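PDB 4DGH: sulfate permease family protein from Vibrio cholerae, which probably transports anions across the membrane as a sulfate permease family member, this chain being its STAS domain. Local coordinates for residues A[19-24]-A[121-126]; A[60-65]-A[91-96]; A[81-86]-A[108-113]. All blocks are in the same frame, centred on the assembly; numbering follows the deposited sequence.

Contact 1: residues A[19-24]-A[121-126]; sequences RELAVY and AALTEI
Ile-126 N donates to Ala-122 O at 2.8 Å, a one-turn helical bond that sets these two side chains on the flank of the helix where Leu-21 and Glu-20 meet them. Everything that passes between 19-24 and 121-126 themselves is apolar or van der Waals contact. Leu-21 is the central piece. Its CG stands anti to the backbone N (chi1 175°), which carries both methyls down onto the helix: CD1 lies 3.7 Å from Ala-122 CB, and CD2, also close to that methyl, reaches Leu-123 CD2 at 4.1 Å, the two leucine side chains crossing at about a right angle. The small Ala-122 side chain thus faces the fork of Leu-21. One turn on, Ile-126 extends CD1 to the start of strand 21-25 and the residue before it, touching Leu-21 CB at 3.7 Å and Glu-20 CB at 3.8 Å. Its other branch, CG2, meets the carboxylate end of Glu-20, with OE1 at 3.9 Å. The bend of Glu-20 at chi2 (90°) folds the acid back over this methyl, so an aliphatic group lies beside a partly exposed charged one. Leu-21 is buried further by Leu-119 of the same helix and Ile-51 of the adjacent strand. On another side of the strand, Val-23 N bonds to Asp-63 OD2 of the second subunit, so this strand is part of an interface as well. The axes of strand 21-24 and helix 121-126 come within 10.1 Å and run nearly antiparallel, at 161°. Both values fit the usual layering of a helix on a sheet in alpha/beta proteins, here the C-terminal helix 115-128 laid over the first strand of the parallel sheet of the STAS domain.

Contact 2: residues A[60-65]-A[91-96]; sequences PFMDIT and SRVSQK
Phe-61 and Val-93 mark the closest backbone approach, with their CA atoms 5.7 Å apart, where the chain passes the first turns of helix 91-99. That chain is extended from Phe-61 to Asp-63, and the carbonyls of Pro-60 and Met-62, two residues apart, both face the helix, each receiving a cationic side chain from it. Arg-92 grips Pro-60 O side-on: NE donates at 3.1 Å and NH2 at 3.2 Å, both to the one oxygen, which lies in the guanidinium plane. The NE donor sits in the carbonyl plane with a C=O...N angle of 156°, whereas NH2 stands well above that plane. With CG held between its backbone N and carbonyl carbon (chi1 88°), Arg-92 sends its extended CG-to-NE chain outward from the helix, across to this oxygen. Lys-96, one turn on, bends at chi2 and chi4 to bring NZ to Met-62 O at 2.8 Å, again in the carbonyl plane (158°). Val-93 packs between the two cations: CG2 touches Phe-61 CA at 3.8 Å, and CG1 faces CG of Met-62, a selenomethionine, at 4.2 Å. Two polar bonding sites therefore bracket a small apolar patch. Both cations have further partners in the third subunit: Lys-96 NZ bonds Leu-17 O there, and Arg-92 NH2 makes a weak bond to Asn-2 O. OD1 of Asp-63, the N-cap of helix 64-78, accepts a weak bond from Thr-65 N and another bond from Gly-66 N. The extended run thus leads straight into helix 64-78, against which Met-62 packs through Ile-67 and Leu-70; helix 91-99 lies along the extended run, and the third subunit's strand 21-25 meets its Asp-63 end.

Contact 3: residues A[81-86]-A[108-113]; sequences GIKVLI and EQNVYP
Ile-86 and Val-111 pair as a parallel beta bridge. Ile-86 N donates to Asn-110 O at 3.0 Å, Tyr-112 N returns a bond to Ile-86 O at 2.8 Å, and both N-H groups point nearly straight at their acceptors (160° and 157°). The side chains of Ile-86 and Val-111 share one face, CG2 and CG1 being 4.4 Å apart. Leu-85, the residue before Ile-86, sets CD2 obliquely against CE2 of the Tyr-112 ring at 3.9 Å, while its CD1 lies beside the Asn-110 amide. Lys-83, fully extended with CG anti to the backbone N, crosses that amide at about a right angle, its CE 3.3 Å from Asn-110 OD1. A water placed between Lys-83 NZ and Asn-110 OD1 appears to bridge them, though both distances are short enough to make it doubtful. Outside this shell, Asn-110 ND2 bonds to Val-106 O, which fixes the turn of the amide, and Glu-125 forms a salt bridge with Lys-83 NZ. The short strand 111-112 thus extends the parallel sheet beyond strand 83-87, which pairs with 51-55 along its other edge; helix 102-106 packs on Ile-86 and Val-111, and helix 115-128 on Tyr-112.

Contacts 1 and 3 reach the same parallel sheet, and helix 115-128 of contact 1 also packs on contact 3: their centres are 11 Å apart, and they touch, among other places, through Ala-122 against Leu-85. Contact 1 is largely buried and apolar, helix on strand; contact 3 is partly buried and strand to strand, so paired backbone bonds dominate it. Contact 2 lies farther out, its centre 15 Å from the chain's centre and about 25 Å from that of contact 1, on opposite sides of the chain's centre, yet is buried; it relies on side-chain cations meeting carbonyls. Contacts 1 and 2 also face other subunits, whereas no other chain of the assembly touches contact 3.

Contact 1: residues A[19-24]-A[121-126]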
ATOM      1  N   ARG A  19       9.088 -19.600  17.510  1.00 25.72           N
ATOM      2  CA  ARG A  19       8.771 -18.324  18.129  1.00 27.18           C
ATOM      3  C   ARG A  19       9.955 -17.324  18.096  1.00 22.53           C
ATOM      4  O   ARG A  19       9.733 -16.096  18.046  1.00 20.89           O
ATOM      5  CB  ARG A  19       8.497 -18.598  19.624  1.00 32.90           C
ATOM      6  CG  ARG A  19       7.281 -17.891  20.127  1.00 47.57           C
ATOM      7  CD  ARG A  19       6.961 -18.442  21.518  1.00 53.49           C
ATOM      8  NE  ARG A  19       8.163 -18.220  22.301  1.00 65.41           N
ATOM      9  CZ  ARG A  19       8.334 -17.132  23.042  1.00 75.96           C
ATOM     10  NH1 ARG A  19       7.335 -16.254  23.129  1.00 80.51           N
ATOM     11  NH2 ARG A  19       9.468 -16.937  23.702  1.00 74.06           N
ATOM     12  N   GLU A  20      11.174 -17.852  18.233  1.00 21.41           N
ATOM     13  CA  GLU A  20      12.398 -17.050  18.167  1.00 23.29           C
ATOM     14  C   GLU A  20      12.801 -16.411  16.850  1.00 22.30           C
ATOM     15  O   GLU A  20      13.699 -15.576  16.885  1.00 23.03           O
ATOM     16  CB  GLU A  20      13.643 -17.763  18.754  1.00 25.86           C
ATOM     17  CG  GLU A  20      13.387 -18.179  20.165  1.00 30.87           C
ATOM     18  CD  GLU A  20      12.797 -19.568  20.241  1.00 34.95           C
ATOM     19  OE1 GLU A  20      12.117 -20.121  19.284  1.00 31.54           O
ATOM     20  OE2 GLU A  20      13.142 -20.168  21.262  1.00 42.90           O
ATOM     21  N   LEU A  21      12.147 -16.759  15.720  1.00 21.38           N
ATOM     22  CA  LEU A  21      12.634 -16.259  14.428  1.00 20.00           C
ATOM     23  C   LEU A  21      11.490 -15.519  13.722  1.00 21.35           C
ATOM     24  O   LEU A  21      10.353 -16.045  13.641  1.00 21.13           O
ATOM     25  CB  LEU A  21      13.042 -17.475  13.615  1.00 20.95           C
ATOM     26  CG  LEU A  21      13.467 -17.179  12.185  1.00 22.46           C
ATOM     27  CD1 LEU A  21      14.725 -16.327  12.247  1.00 20.66           C
ATOM     28  CD2 LEU A  21      13.777 -18.496  11.546  1.00 22.10           C
ATOM     29  N   ALA A  22      11.783 -14.351  13.162  1.00 19.17           N
ATOM     30  CA  ALA A  22      10.832 -13.599  12.359  1.00 18.49           C
ATOM     31  C   ALA A  22      11.486 -13.368  10.980  1.00 18.67           C
ATOM     32  O   ALA A  22      12.709 -13.492  10.792  1.00 17.61           O
ATOM     33  CB  ALA A  22      10.466 -12.297  13.056  1.00 17.84           C
ATOM     34  N   VAL A  23      10.654 -13.057  10.002  1.00 18.17           N
ATOM     35  CA  VAL A  23      11.153 -12.919   8.640  1.00 18.22           C
ATOM     36  C   VAL A  23      10.364 -11.719   8.100  1.00 18.42           C
ATOM     37  O   VAL A  23       9.108 -11.658   8.243  1.00 18.58           O
ATOM     38  CB  VAL A  23      10.836 -14.162   7.810  1.00 17.36           C
ATOM     39  CG1 VAL A  23      11.207 -13.864   6.352  1.00 18.86           C
ATOM     40  CG2 VAL A  23      11.609 -15.364   8.326  1.00 18.56           C
ATOM     41  N   TYR A  24      11.071 -10.782   7.491  1.00 17.87           N
ATOM     42  CA  TYR A  24      10.397  -9.631   6.880  1.00 20.41           C
ATOM     43  C   TYR A  24      11.003  -9.348   5.533  1.00 21.06           C
ATOM     44  O   TYR A  24      12.230  -9.440   5.387  1.00 21.46           O
ATOM     45  CB  TYR A  24      10.561  -8.401   7.822  1.00 21.81           C
ATOM     46  CG  TYR A  24       9.825  -7.157   7.235  1.00 28.33           C
ATOM     47  CD1 TYR A  24       8.394  -7.096   7.195  1.00 31.73           C
ATOM     48  CD2 TYR A  24      10.526  -6.078   6.723  1.00 26.79           C
ATOM     49  CE1 TYR A  24       7.723  -5.996   6.641  1.00 30.16           C
ATOM     50  CE2 TYR A  24       9.814  -4.943   6.207  1.00 29.47           C
ATOM     51  CZ  TYR A  24       8.467  -4.962   6.106  1.00 30.56           C
ATOM     52  OH  TYR A  24       7.799  -3.842   5.547  1.00 39.64           O
ATOM     53  N   ALA A 121      20.864 -21.133   8.795  1.00 23.25           N
ATOM     54  CA  ALA A 121      21.714 -20.612   9.872  1.00 22.17           C
ATOM     55  C   ALA A 121      20.942 -20.171  11.112  1.00 21.94           C
ATOM     56  O   ALA A 121      21.408 -20.390  12.247  1.00 22.36           O
ATOM     57  CB  ALA A 121      22.596 -19.488   9.407  1.00 21.71           C
ATOM     58  N   ALA A 122      19.790 -19.559  10.927  1.00 20.75           N
ATOM     59  CA  ALA A 122      19.040 -19.051  12.086  1.00 20.80           C
ATOM     60  C   ALA A 122      18.475 -20.215  12.885  1.00 20.85           C
ATOM     61  O   ALA A 122      18.516 -20.236  14.154  1.00 19.87           O
ATOM     62  CB  ALA A 122      17.842 -18.198  11.627  1.00 20.98           C
ATOM     63  N   LEU A 123      17.929 -21.179  12.173  1.00 19.77           N
ATOM     64  CA  LEU A 123      17.286 -22.336  12.870  1.00 21.92           C
ATOM     65  C   LEU A 123      18.374 -23.101  13.620  1.00 24.02           C
ATOM     66  O   LEU A 123      18.150 -23.581  14.749  1.00 25.16           O
ATOM     67  CB  LEU A 123      16.588 -23.258  11.902  1.00 21.47           C
ATOM     68  CG  LEU A 123      15.349 -22.693  11.155  1.00 20.52           C
ATOM     69  CD1 LEU A 123      14.916 -23.638  10.011  1.00 19.50           C
ATOM     70  CD2 LEU A 123      14.280 -22.511  12.210  1.00 20.68           C
ATOM     71  N   THR A 124      19.567 -23.174  13.049  1.00 25.48           N
ATOM     72  CA  THR A 124      20.693 -23.820  13.739  1.00 26.69           C
ATOM     73  C   THR A 124      21.133 -23.059  15.001  1.00 29.32           C
ATOM     74  O   THR A 124      21.409 -23.681  16.048  1.00 30.30           O
ATOM     75  CB  THR A 124      21.892 -23.901  12.789  1.00 26.86           C
ATOM     76  OG1 THR A 124      21.556 -24.806  11.726  1.00 28.36           O
ATOM     77  CG2 THR A 124      23.181 -24.438  13.515  1.00 30.50           C
ATOM     78  N   GLU A 125      21.221 -21.734  14.904  1.00 27.19           N
ATOM     79  CA  GLU A 125      21.551 -20.900  16.059  1.00 29.55           C
ATOM     80  C   GLU A 125      20.486 -20.966  17.173  1.00 29.57           C
ATOM     81  O   GLU A 125      20.804 -21.055  18.367  1.00 28.05           O
ATOM     82  CB  GLU A 125      21.778 -19.454  15.642  1.00 30.94           C
ATOM     83  CG  GLU A 125      21.905 -18.509  16.826  1.00 36.81           C
ATOM     84  CD  GLU A 125      22.578 -17.181  16.453  1.00 45.44           C
ATOM     85  OE1 GLU A 125      22.858 -16.920  15.237  1.00 49.51           O
ATOM     86  OE2 GLU A 125      22.830 -16.382  17.379  1.00 47.79           O
ATOM     87  N   ILE A 126      19.221 -20.971  16.793  1.00 28.15           N
ATOM     88  CA  ILE A 126      18.148 -21.119  17.784  1.00 27.97           C
ATOM     89  C   ILE A 126      18.207 -22.472  18.492  1.00 30.80           C
ATOM     90  O   ILE A 126      18.005 -22.558  19.714  1.00 32.26           O
ATOM     91  CB  ILE A 126      16.751 -20.849  17.148  1.00 26.89           C
ATOM     92  CG1 ILE A 126      16.658 -19.346  16.888  1.00 27.18           C
ATOM     93  CG2 ILE A 126      15.641 -21.242  18.123  1.00 30.10           C
ATOM     94  CD1 ILE A 126      15.749 -18.883  15.737  1.00 27.06           C
TER

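Contact 2: residues A[60-65]-A[91-96]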
ATOM      1  N   PRO A  60      15.575  -3.857  -6.169  1.00 24.00           N
ATOM      2  CA  PRO A  60      16.456  -3.856  -7.327  1.00 24.05           C
ATOM      3  C   PRO A  60      17.640  -2.867  -7.240  1.00 24.54           C
ATOM      4  O   PRO A  60      18.646  -3.063  -7.901  1.00 23.51           O
ATOM      5  CB  PRO A  60      15.498  -3.482  -8.508  1.00 26.47           C
ATOM      6  CG  PRO A  60      14.425  -2.686  -7.849  1.00 25.04           C
ATOM      7  CD  PRO A  60      14.252  -3.237  -6.469  1.00 24.20           C
ATOM      8  N   PHE A  61      17.529  -1.826  -6.432  1.00 23.14           N
ATOM      9  CA  PHE A  61      18.599  -0.877  -6.280  1.00 24.12           C
ATOM     10  C   PHE A  61      18.284  -0.146  -4.969  1.00 24.52           C
ATOM     11  O   PHE A  61      17.168  -0.258  -4.452  1.00 23.05           O
ATOM     12  CB  PHE A  61      18.713   0.142  -7.455  1.00 25.54           C
ATOM     13  CG  PHE A  61      17.532   1.071  -7.543  1.00 25.31           C
ATOM     14  CD1 PHE A  61      17.496   2.278  -6.790  1.00 26.09           C
ATOM     15  CD2 PHE A  61      16.416   0.725  -8.329  1.00 27.92           C
ATOM     16  CE1 PHE A  61      16.353   3.092  -6.832  1.00 27.37           C
ATOM     17  CE2 PHE A  61      15.290   1.556  -8.394  1.00 29.52           C
ATOM     18  CZ  PHE A  61      15.263   2.731  -7.604  1.00 28.90           C
HETATM   19  N   MSE A  62      19.278   0.575  -4.435  1.00 25.67           N
HETATM   20  CA  MSE A  62      19.056   1.374  -3.227  1.00 26.10           C
HETATM   21  C   MSE A  62      19.860   2.634  -3.396  1.00 28.23           C
HETATM   22  O   MSE A  62      21.006   2.595  -3.884  1.00 30.43           O
HETATM   23  CB  MSE A  62      19.631   0.776  -1.977  1.00 29.69           C
HETATM   24  CG  MSE A  62      18.903  -0.507  -1.685  1.00 34.03           C
HETATM   25 SE   MSE A  62      19.267  -0.888   0.215  0.84 40.21          SE
HETATM   26  CE  MSE A  62      18.193   0.450   1.053  1.00 36.15           C
ATOM     27  N   ASP A  63      19.240   3.773  -3.119  1.00 24.52           N
ATOM     28  CA  ASP A  63      19.978   5.014  -3.104  1.00 24.48           C
ATOM     29  C   ASP A  63      20.238   5.386  -1.654  1.00 24.75           C
ATOM     30  O   ASP A  63      19.831   4.645  -0.718  1.00 22.31           O
ATOM     31  CB  ASP A  63      19.216   6.126  -3.948  1.00 25.40           C
ATOM     32  CG  ASP A  63      17.797   6.391  -3.475  0.75 25.62           C
ATOM     33  OD1 ASP A  63      17.556   6.343  -2.247  0.75 24.54           O
ATOM     34  OD2 ASP A  63      16.880   6.648  -4.340  0.75 26.22           O
ATOM     35  N   ILE A  64      20.877   6.555  -1.467  1.00 26.04           N
ATOM     36  CA  ILE A  64      21.151   7.076  -0.139  1.00 25.67           C
ATOM     37  C   ILE A  64      19.897   7.111   0.736  1.00 23.81           C
ATOM     38  O   ILE A  64      19.994   6.967   1.976  1.00 24.33           O
ATOM     39  CB  ILE A  64      21.872   8.463  -0.188  1.00 26.48           C
ATOM     40  CG1 ILE A  64      22.753   8.663   1.072  1.00 31.33           C
ATOM     41  CG2 ILE A  64      20.922   9.591  -0.684  1.00 29.00           C
ATOM     42  CD1 ILE A  64      23.739   9.844   0.924  1.00 35.65           C
ATOM     43  N   THR A  65      18.740   7.350   0.149  1.00 22.72           N
ATOM     44  CA  THR A  65      17.542   7.447   0.945  1.00 23.45           C
ATOM     45  C   THR A  65      17.126   6.062   1.480  1.00 23.95           C
ATOM     46  O   THR A  65      16.706   5.937   2.658  1.00 25.20           O
ATOM     47  CB  THR A  65      16.323   8.179   0.247  1.00 25.10           C
ATOM     48  OG1 THR A  65      15.860   7.374  -0.809  1.00 29.88           O
ATOM     49  CG2 THR A  65      16.726   9.511  -0.402  1.00 26.63           C
ATOM     50  N   SER A  91      23.487  -8.587  -7.013  1.00 28.27           N
ATOM     51  CA  SER A  91      24.921  -8.269  -7.080  1.00 30.90           C
ATOM     52  C   SER A  91      25.207  -6.799  -6.861  1.00 30.41           C
ATOM     53  O   SER A  91      26.186  -6.471  -6.235  1.00 31.09           O
ATOM     54  CB  SER A  91      25.591  -8.786  -8.386  1.00 37.84           C
ATOM     55  OG  SER A  91      25.072  -8.119  -9.551  1.00 39.18           O
ATOM     56  N   ARG A  92      24.380  -5.898  -7.353  1.00 28.21           N
ATOM     57  CA  ARG A  92      24.657  -4.527  -7.116  1.00 28.71           C
ATOM     58  C   ARG A  92      24.275  -4.006  -5.740  1.00 26.28           C
ATOM     59  O   ARG A  92      25.005  -3.249  -5.122  1.00 26.49           O
ATOM     60  CB  ARG A  92      24.158  -3.636  -8.254  1.00 33.20           C
ATOM     61  CG  ARG A  92      22.757  -3.168  -8.147  1.00 40.96           C
ATOM     62  CD  ARG A  92      22.487  -2.241  -9.343  1.00 47.51           C
ATOM     63  NE  ARG A  92      21.076  -2.290  -9.639  1.00 49.64           N
ATOM     64  CZ  ARG A  92      20.536  -2.153 -10.851  1.00 58.78           C
ATOM     65  NH1 ARG A  92      21.300  -1.941 -11.939  1.00 58.27           N
ATOM     66  NH2 ARG A  92      19.206  -2.222 -10.984  1.00 58.74           N
ATOM     67  N   VAL A  93      23.082  -4.338  -5.266  1.00 23.71           N
ATOM     68  CA  VAL A  93      22.744  -3.977  -3.901  1.00 21.92           C
ATOM     69  C   VAL A  93      23.770  -4.588  -2.915  1.00 20.84           C
ATOM     70  O   VAL A  93      24.066  -3.940  -1.901  1.00 20.81           O
ATOM     71  CB  VAL A  93      21.337  -4.474  -3.564  1.00 19.32           C
ATOM     72  CG1 VAL A  93      20.957  -4.190  -2.116  1.00 19.52           C
ATOM     73  CG2 VAL A  93      20.336  -3.746  -4.522  1.00 20.37           C
ATOM     74  N   SER A  94      24.232  -5.802  -3.190  1.00 21.43           N
ATOM     75  CA  SER A  94      25.280  -6.458  -2.319  1.00 23.44           C
ATOM     76  C   SER A  94      26.525  -5.521  -2.173  1.00 23.99           C
ATOM     77  O   SER A  94      27.003  -5.308  -1.087  1.00 23.68           O
ATOM     78  CB  SER A  94      25.737  -7.797  -2.906  1.00 25.27           C
ATOM     79  OG  SER A  94      24.761  -8.791  -2.680  1.00 28.21           O
ATOM     80  N   GLN A  95      27.029  -5.005  -3.276  1.00 24.96           N
ATOM     81  CA  GLN A  95      28.169  -4.006  -3.230  1.00 27.55           C
ATOM     82  C   GLN A  95      27.780  -2.757  -2.473  1.00 25.66           C
ATOM     83  O   GLN A  95      28.590  -2.250  -1.720  1.00 23.81           O
ATOM     84  CB  GLN A  95      28.697  -3.577  -4.622  1.00 29.17           C
ATOM     85  CG  GLN A  95      28.877  -4.746  -5.598  1.00 36.30           C
ATOM     86  CD  GLN A  95      29.120  -4.335  -7.079  1.00 42.99           C
ATOM     87  OE1 GLN A  95      28.379  -4.746  -8.005  1.00 46.09           O
ATOM     88  NE2 GLN A  95      30.176  -3.578  -7.304  1.00 37.08           N
ATOM     89  N   LYS A  96      26.555  -2.252  -2.695  1.00 25.36           N
ATOM     90  CA  LYS A  96      26.107  -1.039  -1.994  1.00 27.33           C
ATOM     91  C   LYS A  96      26.044  -1.264  -0.485  1.00 24.83           C
ATOM     92  O   LYS A  96      26.395  -0.388   0.285  1.00 24.78           O
ATOM     93  CB  LYS A  96      24.700  -0.611  -2.434  1.00 29.90           C
ATOM     94  CG  LYS A  96      24.587   0.597  -3.246  1.00 38.75           C
ATOM     95  CD  LYS A  96      24.363   1.810  -2.406  1.00 39.81           C
ATOM     96  CE  LYS A  96      24.801   2.899  -3.324  1.00 37.63           C
ATOM     97  NZ  LYS A  96      23.696   3.230  -4.229  1.00 31.96           N
TER

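Contact 3: residues A[81-86]-A[108-113]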
ATOM      1  N   GLY A  81      17.590  -5.906  21.150  1.00 24.90           N
ATOM      2  CA  GLY A  81      18.211  -7.163  21.349  1.00 25.23           C
ATOM      3  C   GLY A  81      18.032  -8.105  20.165  1.00 24.47           C
ATOM      4  O   GLY A  81      18.486  -9.251  20.252  1.00 26.70           O
ATOM      5  N   ILE A  82      17.494  -7.630  19.047  1.00 22.35           N
ATOM      6  CA  ILE A  82      17.250  -8.530  17.877  1.00 21.24           C
ATOM      7  C   ILE A  82      18.495  -8.595  17.006  1.00 21.06           C
ATOM      8  O   ILE A  82      19.052  -7.547  16.625  1.00 20.16           O
ATOM      9  CB  ILE A  82      16.052  -8.084  17.067  1.00 21.80           C
ATOM     10  CG1 ILE A  82      14.881  -7.809  18.004  1.00 21.90           C
ATOM     11  CG2 ILE A  82      15.715  -9.150  15.975  1.00 21.36           C
ATOM     12  CD1 ILE A  82      13.764  -6.977  17.385  1.00 22.42           C
ATOM     13  N   LYS A  83      18.932  -9.832  16.727  1.00 21.85           N
ATOM     14  CA  LYS A  83      19.981 -10.083  15.753  1.00 20.63           C
ATOM     15  C   LYS A  83      19.364 -10.099  14.360  1.00 20.04           C
ATOM     16  O   LYS A  83      18.362 -10.784  14.130  1.00 21.47           O
ATOM     17  CB  LYS A  83      20.585 -11.460  16.052  1.00 21.89           C
ATOM     18  CG  LYS A  83      21.622 -11.931  15.078  1.00 24.91           C
ATOM     19  CD  LYS A  83      22.325 -13.206  15.622  1.00 28.30           C
ATOM     20  CE  LYS A  83      23.568 -13.470  14.820  1.00 31.61           C
ATOM     21  NZ  LYS A  83      24.378 -14.616  15.406  1.00 33.90           N
ATOM     22  N   VAL A  84      19.933  -9.335  13.454  1.00 18.48           N
ATOM     23  CA  VAL A  84      19.368  -9.130  12.153  1.00 18.32           C
ATOM     24  C   VAL A  84      20.260  -9.814  11.134  1.00 18.52           C
ATOM     25  O   VAL A  84      21.517  -9.587  11.158  1.00 19.30           O
ATOM     26  CB  VAL A  84      19.210  -7.653  11.830  1.00 19.29           C
ATOM     27  CG1 VAL A  84      18.710  -7.455  10.369  1.00 18.19           C
ATOM     28  CG2 VAL A  84      18.371  -6.935  12.902  1.00 18.70           C
ATOM     29  N   LEU A  85      19.682 -10.762  10.379  1.00 16.64           N
ATOM     30  CA  LEU A  85      20.365 -11.319   9.220  1.00 17.28           C
ATOM     31  C   LEU A  85      19.783 -10.672   7.944  1.00 17.83           C
ATOM     32  O   LEU A  85      18.619 -10.311   7.924  1.00 19.04           O
ATOM     33  CB  LEU A  85      20.169 -12.837   9.097  1.00 18.09           C
ATOM     34  CG  LEU A  85      20.873 -13.825  10.043  1.00 21.68           C
ATOM     35  CD1 LEU A  85      21.218 -13.319  11.422  1.00 20.67           C
ATOM     36  CD2 LEU A  85      20.294 -15.229  10.029  1.00 19.90           C
ATOM     37  N   ILE A  86      20.599 -10.607   6.878  1.00 16.43           N
ATOM     38  CA  ILE A  86      20.132 -10.100   5.637  1.00 17.29           C
ATOM     39  C   ILE A  86      20.330 -11.200   4.594  1.00 18.61           C
ATOM     40  O   ILE A  86      21.415 -11.880   4.566  1.00 19.95           O
ATOM     41  CB  ILE A  86      20.967  -8.892   5.290  1.00 18.07           C
ATOM     42  CG1 ILE A  86      20.605  -7.687   6.221  1.00 19.28           C
ATOM     43  CG2 ILE A  86      20.831  -8.573   3.800  1.00 18.42           C
ATOM     44  CD1 ILE A  86      21.561  -6.522   5.928  1.00 19.91           C
ATOM     45  N   GLU A 108      29.443  -9.277   8.890  1.00 24.49           N
ATOM     46  CA  GLU A 108      29.624 -10.067   7.613  1.00 24.85           C
ATOM     47  C   GLU A 108      29.050 -11.448   7.713  1.00 23.66           C
ATOM     48  O   GLU A 108      28.523 -11.963   6.716  1.00 22.61           O
ATOM     49  CB  GLU A 108      31.125 -10.300   7.233  1.00 28.51           C
ATOM     50  CG  GLU A 108      31.903  -9.045   7.470  1.00 33.36           C
ATOM     51  CD  GLU A 108      33.426  -9.153   7.346  1.00 38.82           C
ATOM     52  OE1 GLU A 108      33.996 -10.283   7.464  1.00 35.92           O
ATOM     53  OE2 GLU A 108      34.015  -8.022   7.151  1.00 39.62           O
ATOM     54  N   GLN A 109      29.180 -12.051   8.883  1.00 23.41           N
ATOM     55  CA  GLN A 109      28.784 -13.455   9.063  1.00 25.90           C
ATOM     56  C   GLN A 109      27.214 -13.617   9.020  1.00 26.32           C
ATOM     57  O   GLN A 109      26.704 -14.728   8.898  1.00 24.38           O
ATOM     58  CB  GLN A 109      29.379 -14.035  10.346  1.00 30.54           C
ATOM     59  CG  GLN A 109      28.832 -13.395  11.642  1.00 34.36           C
ATOM     60  CD  GLN A 109      29.543 -12.054  12.063  1.00 39.37           C
ATOM     61  OE1 GLN A 109      30.112 -11.306  11.259  1.00 40.16           O
ATOM     62  NE2 GLN A 109      29.539 -11.799  13.354  1.00 44.23           N
ATOM     63  N   ASN A 110      26.501 -12.489   9.087  1.00 23.10           N
ATOM     64  CA  ASN A 110      25.040 -12.490   9.107  1.00 21.51           C
ATOM     65  C   ASN A 110      24.429 -12.059   7.788  1.00 21.74           C
ATOM     66  O   ASN A 110      23.224 -11.786   7.738  1.00 19.64           O
ATOM     67  CB  ASN A 110      24.618 -11.564  10.249  1.00 21.29           C
ATOM     68  CG  ASN A 110      25.054 -12.133  11.585  1.00 22.94           C
ATOM     69  OD1 ASN A 110      25.028 -13.352  11.808  1.00 25.25           O
ATOM     70  ND2 ASN A 110      25.478 -11.251  12.482  1.00 26.51           N
ATOM     71  N   VAL A 111      25.246 -11.990   6.724  1.00 19.37           N
ATOM     72  CA  VAL A 111      24.748 -11.635   5.398  1.00 20.05           C
ATOM     73  C   VAL A 111      24.835 -12.887   4.458  1.00 20.67           C
ATOM     74  O   VAL A 111      25.869 -13.538   4.410  1.00 21.23           O
ATOM     75  CB  VAL A 111      25.539 -10.433   4.784  1.00 20.48           C
ATOM     76  CG1 VAL A 111      24.951 -10.054   3.389  1.00 21.53           C
ATOM     77  CG2 VAL A 111      25.414  -9.218   5.688  1.00 20.56           C
ATOM     78  N   TYR A 112      23.730 -13.253   3.833  1.00 19.25           N
ATOM     79  CA  TYR A 112      23.603 -14.513   3.079  1.00 20.72           C
ATOM     80  C   TYR A 112      23.191 -14.237   1.673  1.00 21.56           C
ATOM     81  O   TYR A 112      22.293 -13.433   1.447  1.00 20.53           O
ATOM     82  CB  TYR A 112      22.571 -15.432   3.767  1.00 20.29           C
ATOM     83  CG  TYR A 112      23.031 -15.912   5.119  1.00 19.40           C
ATOM     84  CD1 TYR A 112      23.813 -17.060   5.226  1.00 21.27           C
ATOM     85  CD2 TYR A 112      22.810 -15.142   6.291  1.00 19.07           C
ATOM     86  CE1 TYR A 112      24.288 -17.524   6.433  1.00 22.22           C
ATOM     87  CE2 TYR A 112      23.258 -15.618   7.515  1.00 19.55           C
ATOM     88  CZ  TYR A 112      24.009 -16.799   7.559  1.00 21.28           C
ATOM     89  OH  TYR A 112      24.509 -17.247   8.759  1.00 23.68           O
ATOM     90  N   PRO A 113      23.821 -14.921   0.689  1.00 22.90           N
ATOM     91  CA  PRO A 113      23.382 -14.719  -0.675  1.00 23.38           C
ATOM     92  C   PRO A 113      21.936 -15.142  -0.902  1.00 22.44           C
ATOM     93  O   PRO A 113      21.271 -14.502  -1.707  1.00 22.21           O
ATOM     94  CB  PRO A 113      24.360 -15.601  -1.516  1.00 25.85           C
ATOM     95  CG  PRO A 113      25.557 -15.714  -0.655  1.00 26.63           C
ATOM     96  CD  PRO A 113      25.039 -15.767   0.784  1.00 25.40           C
TER
HETATM   97  O   HOH W   1      26.175 -14.756  13.734  1.00 34.99           O